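Side-chain contact in CysQ, sulfite synthesis pathway protein (Bacteroides thetaiotaomicron VPI-5482, PDB 3B8B), which probably hydrolyses adenosine 3',5'-bisphosphate to AMP and phosphate with the help of magnesium, as a CysQ-type member of the inositol monophosphatase family: residues Glu203-Asp208 with Val237-Ala242. Numbering follows the deposited sequence.
Sequences ETYIAD and VYPRFA. With SO4 (sulfate ion), chain B.
Tyr205 of helix 200-212 reaches across to Pro239 and Phe241, packing the helix against the short strand 238-240 and the residue after it in this inositol monophosphatase-family fold; that strand pairs antiparallel with strand 280-288. A chi1 of -172°, which puts CG anti to the backbone N, carries the tyrosine side chain out to the strand. Its CB lies 3.5 Å from Phe241 CE2. Next, CG and CD1 both sit near Phe241 CE2 and CZ, and Phe241 CZ stands 3.6 Å above the plane of the Tyr205 ring, displaced toward its rim. The Tyr205 and Phe241 ring centroids are 4.9 Å apart and the planes inclined at 53°, an oblique pair, neither stack nor edge-to-face. On the other branch of the ring, CD2 meets Pro239 CB at 3.6 Å, and CE2 continues along the same proline carbons. Farther out on the first branch, CE1 just touches Phe241 CZ. Ile206 adds a looser contact, CG1 to Pro239 CG at 4.2 Å. A serine at Tyr205 would probably open a gap beside Pro239 CB and leave Phe241 CE2 and CZ without the ring carbons packed against them. Phe241 is also stacked on Trp283, and its backbone N is hydrogen-bonded to Thr202 OG1, near the start of the same helix. Tyr238 points away from the helix. The Arg240 guanidinium holds a sulfate, probably from the crystallisation liquor, together with Ser194 and Lys226. Arg240 NH1 donates to sulfate O1 and to Tyr238 OH, while NH2 reaches sulfate O3 at 2.9 Å in a nearly straight bond (172°).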
# COMPACT_ATOMS: atom_id res chain seq x y z
N GLU A 203 18.96 -10.03 1.32
CA GLU A 203 20.15 -9.68 2.08
C GLU A 203 21.37 -9.60 1.16
O GLU A 203 22.25 -8.76 1.32
CB GLU A 203 20.41 -10.68 3.19
CG GLU A 203 21.36 -10.17 4.26
CD GLU A 203 20.68 -9.23 5.23
OE1 GLU A 203 19.76 -9.68 5.96
OE2 GLU A 203 21.04 -8.04 5.26
N THR A 204 21.42 -10.49 0.17
CA THR A 204 22.52 -10.49 -0.79
C THR A 204 22.53 -9.19 -1.61
O THR A 204 23.58 -8.60 -1.83
CB THR A 204 22.42 -11.74 -1.70
OG1 THR A 204 22.69 -12.91 -0.92
CG2 THR A 204 23.50 -11.70 -2.86
N TYR A 205 21.36 -8.77 -2.07
CA TYR A 205 21.24 -7.53 -2.83
C TYR A 205 21.64 -6.34 -1.95
O TYR A 205 22.42 -5.49 -2.35
CB TYR A 205 19.85 -7.34 -3.36
CG TYR A 205 19.74 -6.17 -4.29
CD1 TYR A 205 20.15 -6.27 -5.59
CD2 TYR A 205 19.21 -4.97 -3.87
CE1 TYR A 205 20.05 -5.22 -6.44
CE2 TYR A 205 19.11 -3.91 -4.72
CZ TYR A 205 19.54 -4.03 -5.99
OH TYR A 205 19.45 -2.97 -6.85
N ILE A 206 21.14 -6.32 -0.72
CA ILE A 206 21.51 -5.22 0.21
C ILE A 206 23.02 -5.19 0.49
O ILE A 206 23.64 -4.10 0.53
CB ILE A 206 20.66 -5.31 1.50
CG1 ILE A 206 19.20 -4.98 1.19
CG2 ILE A 206 21.20 -4.32 2.58
CD1 ILE A 206 18.23 -5.24 2.33
N ALA A 207 23.65 -6.36 0.67
CA ALA A 207 25.09 -6.43 0.85
C ALA A 207 25.80 -5.78 -0.34
O ALA A 207 26.79 -5.05 -0.15
CB ALA A 207 25.56 -7.90 1.07
N ASP A 208 25.33 -6.05 -1.55
CA ASP A 208 25.91 -5.44 -2.73
C ASP A 208 25.70 -3.92 -2.77
O ASP A 208 26.63 -3.17 -3.13
CB ASP A 208 25.34 -6.06 -4.00
CG ASP A 208 26.24 -5.83 -5.19
OD1 ASP A 208 27.45 -6.06 -5.06
OD2 ASP A 208 25.70 -5.41 -6.24
N VAL A 237 15.90 3.25 -2.29
CA VAL A 237 15.56 1.94 -2.87
C VAL A 237 14.89 1.07 -1.83
O VAL A 237 15.29 1.06 -0.67
CB VAL A 237 16.80 1.23 -3.48
CG1 VAL A 237 17.84 0.90 -2.41
CG2 VAL A 237 16.37 -0.02 -4.25
N TYR A 238 13.88 0.33 -2.28
CA TYR A 238 13.24 -0.73 -1.51
C TYR A 238 13.25 -1.99 -2.37
O TYR A 238 12.39 -2.14 -3.25
CB TYR A 238 11.83 -0.34 -1.09
CG TYR A 238 10.99 -1.48 -0.57
CD1 TYR A 238 11.57 -2.50 0.19
CD2 TYR A 238 9.63 -1.55 -0.83
CE1 TYR A 238 10.80 -3.57 0.65
CE2 TYR A 238 8.85 -2.62 -0.39
CZ TYR A 238 9.44 -3.64 0.35
OH TYR A 238 8.67 -4.69 0.80
N PRO A 239 14.24 -2.86 -2.14
CA PRO A 239 14.29 -4.13 -2.89
C PRO A 239 13.58 -5.20 -2.10
O PRO A 239 13.78 -5.30 -0.87
CB PRO A 239 15.79 -4.39 -2.99
CG PRO A 239 16.34 -3.83 -1.67
CD PRO A 239 15.42 -2.70 -1.26
N ARG A 240 12.76 -6.00 -2.74
CA ARG A 240 12.07 -7.08 -2.03
C ARG A 240 12.19 -8.34 -2.88
O ARG A 240 11.43 -8.55 -3.83
CB ARG A 240 10.62 -6.74 -1.71
CG ARG A 240 10.00 -7.70 -0.71
CD ARG A 240 10.69 -7.52 0.59
NE ARG A 240 10.26 -8.42 1.64
CZ ARG A 240 9.21 -8.19 2.42
NH1 ARG A 240 8.43 -7.14 2.22
NH2 ARG A 240 8.92 -9.04 3.41
N PHE A 241 13.19 -9.16 -2.55
CA PHE A 241 13.45 -10.42 -3.27
C PHE A 241 12.86 -11.56 -2.47
O PHE A 241 13.56 -12.42 -1.90
CB PHE A 241 14.94 -10.59 -3.53
CG PHE A 241 15.55 -9.52 -4.42
CD1 PHE A 241 14.81 -8.44 -4.92
CD2 PHE A 241 16.88 -9.59 -4.76
CE1 PHE A 241 15.42 -7.46 -5.72
CE2 PHE A 241 17.48 -8.65 -5.57
CZ PHE A 241 16.76 -7.59 -6.04
N ALA A 242 11.53 -11.52 -2.42
CA ALA A 242 10.72 -12.38 -1.57
C ALA A 242 9.34 -12.41 -2.22
O ALA A 242 8.96 -11.45 -2.87
CB ALA A 242 10.65 -11.83 -0.16
S SO4 B . 6.23 -6.91 5.24
O1 SO4 B . 6.26 -6.18 3.96
O2 SO4 B . 4.83 -6.95 5.69
O3 SO4 B . 6.65 -8.31 4.99
O4 SO4 B . 7.11 -6.39 6.23